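Long-range contacts in adhesin (Neisseria meningitidis, PDB 5MY7), which probably serves as an adhesin and antigen and inhibits lysozyme: residues I63-N73 and Y84-L92; A30-C38 and V44-K52. All blocks are in the same frame, centred on the assembly; numbering follows the deposited sequence.

Contact 1: I63-N73 and Y84-L92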
loop_
_atom_site.group_PDB
_atom_site.type_symbol
_atom_site.label_atom_id
_atom_site.label_comp_id
_atom_site.label_asym_id
_atom_site.label_seq_id
_atom_site.Cartn_x
_atom_site.Cartn_y
_atom_site.Cartn_z
ATOM N N ILE A 63 -2.935 -0.343 -11.149
ATOM C CA ILE A 63 -1.850 0.420 -11.782
ATOM C C ILE A 63 -1.960 0.144 -13.299
ATOM O O ILE A 63 -1.946 -1.044 -13.735
ATOM C CB ILE A 63 -0.448 0.046 -11.213
ATOM C CG1 ILE A 63 -0.436 0.300 -9.693
ATOM C CG2 ILE A 63 0.642 0.829 -11.977
ATOM C CD1 ILE A 63 0.847 -0.230 -9.022
ATOM N N ASN A 64 -2.178 1.183 -14.097
ATOM C CA ASN A 64 -2.510 1.012 -15.576
ATOM C C ASN A 64 -3.611 0.013 -15.835
ATOM O O ASN A 64 -3.583 -0.777 -16.800
ATOM C CB ASN A 64 -1.245 0.607 -16.297
ATOM C CG ASN A 64 -0.166 1.680 -16.225
ATOM O OD1 ASN A 64 1.015 1.407 -15.963
ATOM N ND2 ASN A 64 -0.554 2.903 -16.456
ATOM N N GLY A 65 -4.645 0.066 -15.013
ATOM C CA GLY A 65 -5.769 -0.800 -15.244
ATOM C C GLY A 65 -5.648 -2.222 -14.784
ATOM O O GLY A 65 -6.642 -2.944 -14.825
ATOM N N LYS A 66 -4.489 -2.601 -14.205
ATOM C CA LYS A 66 -4.222 -3.950 -13.766
ATOM C C LYS A 66 -4.134 -4.000 -12.235
ATOM O O LYS A 66 -3.460 -3.152 -11.577
ATOM C CB LYS A 66 -2.926 -4.448 -14.380
ATOM C CG LYS A 66 -2.557 -5.850 -13.871
ATOM C CD LYS A 66 -1.272 -6.414 -14.440
ATOM C CE LYS A 66 -0.922 -7.787 -13.888
ATOM N NZ LYS A 66 -1.987 -8.809 -14.162
ATOM N N ARG A 67 -4.806 -5.002 -11.656
ATOM C CA ARG A 67 -4.779 -5.212 -10.224
ATOM C C ARG A 67 -3.393 -5.860 -9.864
ATOM O O ARG A 67 -3.051 -6.951 -10.359
ATOM C CB ARG A 67 -5.971 -6.049 -9.794
ATOM C CG ARG A 67 -6.170 -6.112 -8.329
ATOM C CD ARG A 67 -7.606 -6.488 -7.916
ATOM N NE ARG A 67 -8.592 -5.387 -8.064
ATOM C CZ ARG A 67 -8.624 -4.235 -7.353
ATOM N NH1 ARG A 67 -7.699 -3.915 -6.380
ATOM N NH2 ARG A 67 -9.610 -3.370 -7.639
ATOM N N VAL A 68 -2.651 -5.156 -9.020
ATOM C CA VAL A 68 -1.315 -5.617 -8.493
ATOM C C VAL A 68 -1.451 -5.941 -7.012
ATOM O O VAL A 68 -1.609 -5.017 -6.199
ATOM C CB VAL A 68 -0.244 -4.537 -8.758
ATOM C CG1 VAL A 68 1.136 -4.951 -8.211
ATOM C CG2 VAL A 68 -0.183 -4.221 -10.277
ATOM N N GLN A 69 -1.443 -7.241 -6.675
ATOM C CA GLN A 69 -1.609 -7.657 -5.262
ATOM C C GLN A 69 -0.231 -7.831 -4.586
ATOM O O GLN A 69 0.626 -8.560 -5.077
ATOM C CB GLN A 69 -2.466 -8.955 -5.125
ATOM C CG GLN A 69 -2.755 -9.255 -3.631
ATOM C CD GLN A 69 -3.876 -10.208 -3.325
ATOM O OE1 GLN A 69 -4.904 -10.249 -4.004
ATOM N NE2 GLN A 69 -3.703 -10.961 -2.259
ATOM N N MET A 70 -0.029 -7.102 -3.512
ATOM C CA MET A 70 1.255 -7.093 -2.758
ATOM C C MET A 70 1.045 -7.661 -1.344
ATOM O O MET A 70 0.366 -7.039 -0.505
ATOM C CB MET A 70 1.753 -5.645 -2.682
ATOM C CG MET A 70 2.040 -5.004 -4.051
ATOM S SD MET A 70 2.346 -3.212 -4.004
ATOM C CE MET A 70 0.633 -2.702 -4.051
ATOM N N PRO A 71 1.562 -8.882 -1.076
ATOM C CA PRO A 71 1.370 -9.459 0.266
ATOM C C PRO A 71 2.096 -8.660 1.359
ATOM O O PRO A 71 3.194 -8.152 1.086
ATOM C CB PRO A 71 2.056 -10.828 0.170
ATOM C CG PRO A 71 3.062 -10.660 -0.914
ATOM C CD PRO A 71 2.386 -9.760 -1.918
ATOM N N VAL A 72 1.560 -8.608 2.572
ATOM C CA VAL A 72 2.254 -7.912 3.667
ATOM C C VAL A 72 3.653 -8.545 3.854
ATOM O O VAL A 72 3.828 -9.787 3.744
ATOM C CB VAL A 72 1.426 -7.878 4.952
ATOM C CG1 VAL A 72 1.299 -9.274 5.578
ATOM C CG2 VAL A 72 1.948 -6.845 5.955
ATOM N N ASN A 73 4.624 -7.679 4.114
ATOM C CA ASN A 73 5.994 -8.119 4.295
ATOM C C ASN A 73 6.343 -7.947 5.785
ATOM O O ASN A 73 6.741 -6.859 6.241
ATOM C CB ASN A 73 6.925 -7.328 3.372
ATOM C CG ASN A 73 8.316 -7.905 3.342
ATOM O OD1 ASN A 73 8.833 -8.370 4.378
ATOM N ND2 ASN A 73 8.903 -7.921 2.184
ATOM N N TYR A 84 4.371 -3.715 2.060
ATOM C CA TYR A 84 3.750 -4.786 1.251
ATOM C C TYR A 84 4.566 -5.028 -0.020
ATOM O O TYR A 84 5.000 -4.032 -0.656
ATOM C CB TYR A 84 2.308 -4.424 0.864
ATOM C CG TYR A 84 1.394 -4.051 2.020
ATOM C CD1 TYR A 84 1.401 -2.773 2.563
ATOM C CD2 TYR A 84 0.512 -4.950 2.555
ATOM C CE1 TYR A 84 0.559 -2.399 3.582
ATOM C CE2 TYR A 84 -0.329 -4.596 3.604
ATOM C CZ TYR A 84 -0.323 -3.316 4.120
ATOM O OH TYR A 84 -1.194 -2.911 5.146
ATOM N N GLY A 85 4.742 -6.298 -0.434
ATOM C CA GLY A 85 5.433 -6.640 -1.683
ATOM C C GLY A 85 6.719 -7.393 -1.449
ATOM O O GLY A 85 7.166 -7.542 -0.317
ATOM N N LYS A 86 7.269 -7.889 -2.545
ATOM C CA LYS A 86 8.464 -8.735 -2.541
ATOM C C LYS A 86 9.527 -8.186 -3.508
ATOM O O LYS A 86 9.191 -7.415 -4.411
ATOM C CB LYS A 86 8.095 -10.207 -2.814
ATOM C CG LYS A 86 7.593 -10.549 -4.204
ATOM C CD LYS A 86 6.995 -11.982 -4.280
ATOM C CE LYS A 86 5.939 -12.145 -5.381
ATOM N NZ LYS A 86 6.371 -11.666 -6.735
ATOM N N GLU A 87 10.791 -8.617 -3.346
ATOM C CA GLU A 87 11.862 -8.150 -4.241
ATOM C C GLU A 87 11.542 -8.508 -5.659
ATOM O O GLU A 87 11.233 -9.670 -5.957
ATOM C CB GLU A 87 13.238 -8.756 -3.904
ATOM C CG GLU A 87 14.407 -8.307 -4.854
ATOM C CD GLU A 87 14.613 -6.770 -5.001
ATOM O OE1 GLU A 87 14.481 -6.158 -3.988
ATOM O OE2 GLU A 87 14.957 -6.125 -6.081
ATOM N N GLY A 88 11.642 -7.524 -6.539
ATOM C CA GLY A 88 11.271 -7.695 -7.949
ATOM C C GLY A 88 9.882 -7.284 -8.373
ATOM O O GLY A 88 9.596 -7.213 -9.589
ATOM N N GLY A 89 9.017 -7.060 -7.394
ATOM C CA GLY A 89 7.692 -6.548 -7.620
ATOM C C GLY A 89 7.535 -5.077 -7.174
ATOM O O GLY A 89 8.462 -4.387 -6.712
ATOM N N TYR A 90 6.298 -4.604 -7.282
ATOM C CA TYR A 90 5.919 -3.307 -6.702
ATOM C C TYR A 90 5.953 -3.415 -5.171
ATOM O O TYR A 90 5.578 -4.473 -4.596
ATOM C CB TYR A 90 4.512 -2.847 -7.182
ATOM C CG TYR A 90 4.512 -2.345 -8.629
ATOM C CD1 TYR A 90 4.338 -3.230 -9.697
ATOM C CD2 TYR A 90 4.627 -0.995 -8.920
ATOM C CE1 TYR A 90 4.343 -2.771 -11.004
ATOM C CE2 TYR A 90 4.629 -0.524 -10.228
ATOM C CZ TYR A 90 4.484 -1.420 -11.273
ATOM O OH TYR A 90 4.471 -0.977 -12.584
ATOM N N VAL A 91 6.287 -2.293 -4.506
ATOM C CA VAL A 91 6.361 -2.243 -3.038
ATOM C C VAL A 91 5.620 -1.012 -2.514
ATOM O O VAL A 91 5.942 0.143 -2.909
ATOM C CB VAL A 91 7.844 -2.232 -2.558
ATOM C CG1 VAL A 91 7.937 -2.058 -1.035
ATOM C CG2 VAL A 91 8.552 -3.530 -2.983
ATOM N N LEU A 92 4.658 -1.251 -1.623
ATOM C CA LEU A 92 3.878 -0.183 -0.982
ATOM C C LEU A 92 4.354 0.039 0.457
ATOM O O LEU A 92 4.446 -0.930 1.224
ATOM C CB LEU A 92 2.379 -0.466 -1.056
ATOM C CG LEU A 92 1.395 0.643 -0.568
ATOM C CD1 LEU A 92 0.056 0.484 -1.278
ATOM C CD2 LEU A 92 1.146 0.701 0.934
#

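Contact 2: A30-C38 and V44-K52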
loop_
_atom_site.group_PDB
_atom_site.type_symbol
_atom_site.label_atom_id
_atom_site.label_comp_id
_atom_site.label_asym_id
_atom_site.label_seq_id
_atom_site.Cartn_x
_atom_site.Cartn_y
_atom_site.Cartn_z
ATOM N N ALA A 30 -12.110 -9.682 5.186
ATOM C CA ALA A 30 -12.667 -8.292 5.132
ATOM C C ALA A 30 -11.742 -7.370 4.326
ATOM O O ALA A 30 -10.542 -7.328 4.587
ATOM C CB ALA A 30 -12.866 -7.734 6.537
ATOM N N LYS A 31 -12.320 -6.648 3.366
ATOM C CA LYS A 31 -11.619 -5.685 2.504
ATOM C C LYS A 31 -12.078 -4.256 2.798
ATOM O O LYS A 31 -13.252 -4.027 3.079
ATOM C CB LYS A 31 -11.923 -5.982 1.029
ATOM C CG LYS A 31 -11.537 -7.366 0.544
ATOM C CD LYS A 31 -11.939 -7.550 -0.908
ATOM C CE LYS A 31 -11.642 -8.962 -1.342
ATOM N NZ LYS A 31 -12.068 -9.157 -2.749
ATOM N N LYS A 32 -11.126 -3.325 2.702
ATOM C CA LYS A 32 -11.433 -1.863 2.749
ATOM C C LYS A 32 -10.640 -1.131 1.658
ATOM O O LYS A 32 -9.439 -1.366 1.498
ATOM C CB LYS A 32 -11.051 -1.239 4.117
ATOM C CG LYS A 32 -11.680 -1.856 5.361
ATOM C CD LYS A 32 -13.185 -1.613 5.456
ATOM C CE LYS A 32 -13.809 -2.505 6.521
ATOM N NZ LYS A 32 -15.287 -2.384 6.440
ATOM N N THR A 33 -11.286 -0.198 0.962
ATOM C CA THR A 33 -10.664 0.509 -0.177
ATOM C C THR A 33 -10.483 1.997 0.142
ATOM O O THR A 33 -11.415 2.627 0.683
ATOM C CB THR A 33 -11.498 0.296 -1.451
ATOM O OG1 THR A 33 -11.562 -1.117 -1.758
ATOM C CG2 THR A 33 -10.906 1.041 -2.655
ATOM N N VAL A 34 -9.325 2.535 -0.214
ATOM C CA VAL A 34 -8.987 3.951 -0.026
ATOM C C VAL A 34 -8.529 4.526 -1.385
ATOM O O VAL A 34 -7.717 3.883 -2.103
ATOM C CB VAL A 34 -7.870 4.181 1.051
ATOM C CG1 VAL A 34 -7.566 5.661 1.228
ATOM C CG2 VAL A 34 -8.275 3.533 2.353
ATOM N N SER A 35 -9.068 5.714 -1.749
ATOM C CA SER A 35 -8.613 6.445 -2.945
ATOM C C SER A 35 -7.662 7.561 -2.548
ATOM O O SER A 35 -7.939 8.284 -1.575
ATOM C CB SER A 35 -9.835 7.019 -3.729
ATOM O OG SER A 35 -10.612 5.943 -4.213
ATOM N N TYR A 36 -6.548 7.673 -3.288
ATOM C CA TYR A 36 -5.453 8.622 -3.016
ATOM C C TYR A 36 -5.160 9.587 -4.161
ATOM O O TYR A 36 -5.392 9.238 -5.333
ATOM C CB TYR A 36 -4.137 7.876 -2.720
ATOM C CG TYR A 36 -4.201 6.893 -1.560
ATOM C CD1 TYR A 36 -4.608 5.598 -1.756
ATOM C CD2 TYR A 36 -3.788 7.271 -0.266
ATOM C CE1 TYR A 36 -4.674 4.683 -0.685
ATOM C CE2 TYR A 36 -3.848 6.399 0.804
ATOM C CZ TYR A 36 -4.301 5.088 0.588
ATOM O OH TYR A 36 -4.360 4.173 1.620
ATOM N N VAL A 37 -4.659 10.793 -3.807
ATOM C CA VAL A 37 -4.063 11.775 -4.761
ATOM C C VAL A 37 -2.590 11.934 -4.319
ATOM O O VAL A 37 -2.273 12.139 -3.107
ATOM C CB VAL A 37 -4.855 13.108 -4.803
ATOM C CG1 VAL A 37 -6.261 12.880 -5.259
ATOM C CG2 VAL A 37 -4.886 13.796 -3.460
ATOM N N CYS A 38 -1.702 11.885 -5.311
ATOM C CA CYS A 38 -0.252 11.887 -5.108
ATOM C C CYS A 38 0.421 13.054 -5.830
ATOM O O CYS A 38 -0.268 13.906 -6.472
ATOM C CB CYS A 38 0.315 10.546 -5.591
ATOM S SG CYS A 38 -0.583 9.050 -5.086
ATOM N N VAL A 44 -4.514 6.842 -7.334
ATOM C CA VAL A 44 -4.505 5.384 -7.171
ATOM C C VAL A 44 -5.519 4.936 -6.111
ATOM O O VAL A 44 -5.659 5.610 -5.059
ATOM C CB VAL A 44 -3.038 4.865 -6.863
ATOM C CG1 VAL A 44 -2.477 5.385 -5.529
ATOM C CG2 VAL A 44 -2.970 3.331 -6.920
ATOM N N LYS A 45 -6.172 3.794 -6.382
ATOM C CA LYS A 45 -7.113 3.170 -5.469
ATOM C C LYS A 45 -6.470 1.883 -4.934
ATOM O O LYS A 45 -6.067 1.000 -5.739
ATOM C CB LYS A 45 -8.420 2.856 -6.212
ATOM C CG LYS A 45 -9.599 2.417 -5.380
ATOM C CD LYS A 45 -10.900 2.329 -6.223
ATOM C CE LYS A 45 -10.840 1.253 -7.343
ATOM N NZ LYS A 45 -10.382 -0.176 -6.996
ATOM N N VAL A 46 -6.452 1.741 -3.603
ATOM C CA VAL A 46 -5.829 0.566 -2.954
ATOM C C VAL A 46 -6.825 -0.114 -2.038
ATOM O O VAL A 46 -7.506 0.544 -1.243
ATOM C CB VAL A 46 -4.566 0.954 -2.103
ATOM C CG1 VAL A 46 -3.872 -0.300 -1.514
ATOM C CG2 VAL A 46 -3.597 1.766 -2.956
ATOM N N THR A 47 -6.907 -1.449 -2.161
ATOM C CA THR A 47 -7.747 -2.310 -1.345
ATOM C C THR A 47 -6.877 -3.114 -0.374
ATOM O O THR A 47 -5.940 -3.795 -0.816
ATOM C CB THR A 47 -8.622 -3.227 -2.218
ATOM O OG1 THR A 47 -9.452 -2.418 -3.071
ATOM C CG2 THR A 47 -9.509 -4.156 -1.339
ATOM N N TYR A 48 -7.175 -2.988 0.923
ATOM C CA TYR A 48 -6.470 -3.692 1.976
ATOM C C TYR A 48 -7.310 -4.848 2.492
ATOM O O TYR A 48 -8.526 -4.678 2.794
ATOM C CB TYR A 48 -6.105 -2.744 3.132
ATOM C CG TYR A 48 -5.291 -1.529 2.707
ATOM C CD1 TYR A 48 -3.898 -1.611 2.562
ATOM C CD2 TYR A 48 -5.888 -0.303 2.387
ATOM C CE1 TYR A 48 -3.138 -0.532 2.142
ATOM C CE2 TYR A 48 -5.128 0.783 1.985
ATOM C CZ TYR A 48 -3.755 0.666 1.845
ATOM O OH TYR A 48 -2.971 1.745 1.441
ATOM N N GLY A 49 -6.659 -6.019 2.619
ATOM C CA GLY A 49 -7.257 -7.172 3.303
ATOM C C GLY A 49 -6.920 -7.240 4.781
ATOM O O GLY A 49 -5.775 -6.964 5.181
ATOM N N PHE A 50 -7.931 -7.600 5.582
ATOM C CA PHE A 50 -7.794 -7.700 7.042
ATOM C C PHE A 50 -8.242 -9.066 7.545
ATOM O O PHE A 50 -9.288 -9.521 7.110
ATOM C CB PHE A 50 -8.690 -6.662 7.706
ATOM C CG PHE A 50 -8.186 -5.233 7.603
ATOM C CD1 PHE A 50 -7.355 -4.697 8.586
ATOM C CD2 PHE A 50 -8.565 -4.427 6.544
ATOM C CE1 PHE A 50 -6.898 -3.388 8.505
ATOM C CE2 PHE A 50 -8.132 -3.123 6.462
ATOM C CZ PHE A 50 -7.289 -2.600 7.424
ATOM N N ASN A 51 -7.428 -9.731 8.387
ATOM C CA ASN A 51 -7.788 -11.072 8.924
ATOM C C ASN A 51 -8.641 -10.930 10.189
ATOM O O ASN A 51 -8.900 -9.797 10.634
ATOM C CB ASN A 51 -6.546 -11.962 9.112
ATOM C CG ASN A 51 -5.729 -11.628 10.343
ATOM O OD1 ASN A 51 -5.955 -10.638 11.023
ATOM N ND2 ASN A 51 -4.724 -12.478 10.615
ATOM N N LYS A 52 -9.008 -12.060 10.798
ATOM C CA LYS A 52 -9.848 -12.059 12.011
ATOM C C LYS A 52 -9.131 -11.569 13.286
ATOM O O LYS A 52 -9.768 -11.347 14.323
ATOM C CB LYS A 52 -10.453 -13.447 12.241
ATOM C CG LYS A 52 -11.314 -13.898 11.097
ATOM C CD LYS A 52 -11.756 -15.362 11.237
ATOM C CE LYS A 52 -12.182 -15.909 9.873
ATOM N NZ LYS A 52 -12.212 -17.392 9.761
#

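Contact 1: I63-N73 and Y84-L92
An outer strand of one antiparallel sheet packs here against the hairpin of the other: Met-70 and Pro-71 in outer strand 66-71 meet Tyr-84 and Gly-85, where strand 82-84 gives way to the loop of its hairpin with strand 91-94. Gly-85 N donates to Pro-71 O over 2.9 Å, reaching the oxygen from 27° off the carbonyl plane, and just beyond it the amide of Asn-73 sends ND2 to Gly-85 O at 3.1 Å, nearly along the C=O axis. Asn-73 suits this place because its other amide atom, OD1, accepts from Lys-76 N, fixing which way the amide is turned. Gly-85 has positive phi, and a CB there would collide with Tyr-90 O, which explains the glycine.

Between the layers of this two-sheet fold, Met-70 is the central filler. Its CG stands beside the backbone N (chi1 -61°), and with chi2 extended this sends SD to 3.5 Å from Tyr-90 O and 4.0 Å from Leu-92 CB; the bend at chi3 then places CE near Leu-92 CB as well, while CB rests against Tyr-84 CB. An unbranched, flexible side chain can reach between Tyr-90 and Leu-92 in this way, its methyl turned at the end. Farther along, Ile-63 CD1 lies over one face of the Tyr-90 ring, a CH-pi contact 4.1 Å from the centroid, and Val-68 CG1 meets CD1 of the same ring at 3.9 Å, the two side chains crossing at about a right angle. At the other end Val-72 CB packs 3.9 Å from Tyr-84 CD2; the Tyr-84 hydroxyl is hydrogen-bonded to Thr-56 OG1 of strand 56-63. Leu-92 also packs on Ile-107 and Ile-109 of strand 107-110.

Contact 2: A30-C38 and V44-K52
Two hydroxyl pairs bridge the strands, one on each face of the sheet: Tyr-48 OH donates to Tyr-36 OH at 2.8 Å, and Thr-33 OG1 and Thr-47 OG1 also lie 2.8 Å apart, hydrogen-bonded. The tyrosines come from opposite directions. The phenol oxygen of Tyr-36 sits at the edge of the Tyr-48 ring, and each buried hydroxyl has a polar partner. In both threonines OG1 stands beside the backbone N (chi1 near -60°), which turns the two hydroxyls toward each other across a non-hydrogen-bonded pair.

Strands 31-37 and 43-50 form an antiparallel beta hairpin, with Lys-32/Tyr-48, Val-34/Val-46 and Tyr-36/Val-44 as its hydrogen-bonded pairs; Val-46 N to Val-34 O is almost straight at 174°. Beta-branched valine and threonine suit such extended backbone.

On the tyrosine face Val-46 CG2 touches Tyr-36 CE1 at 3.9 Å, and Val-44 CG1 reaches Cys-38 SG, whose disulfide to Cys-121 ties this end to strand 116-121. Lys-32 CG lies 3.9 Å from Phe-50 CE2. On the threonine face Lys-45 CG presses tightly on Thr-33 CG2 at 3.3 Å, its aliphatic part covering the methyl.

In the fold
Contact 2 comes first along the chain and is complete before contact 1 begins; their centres lie 13 Å apart. Both draw on the sheet ordered 31-37, 43-50, 56-63, 66-71: contact 2 pairs its first two strands, whereas contact 1 takes its opposite outer strand and joins it to the start of the second sheet. They meet between the sheets, where Leu-92 CD1 packs on Val-46 CG1 and Tyr-84 OH lies beside the Tyr-48 ring. On the other face Arg-67 and Lys-45 bring like charges close together. Contact 1 thus couples the sheets through backbone and packing, and the disulfide at contact 2 is its covalent counterpart.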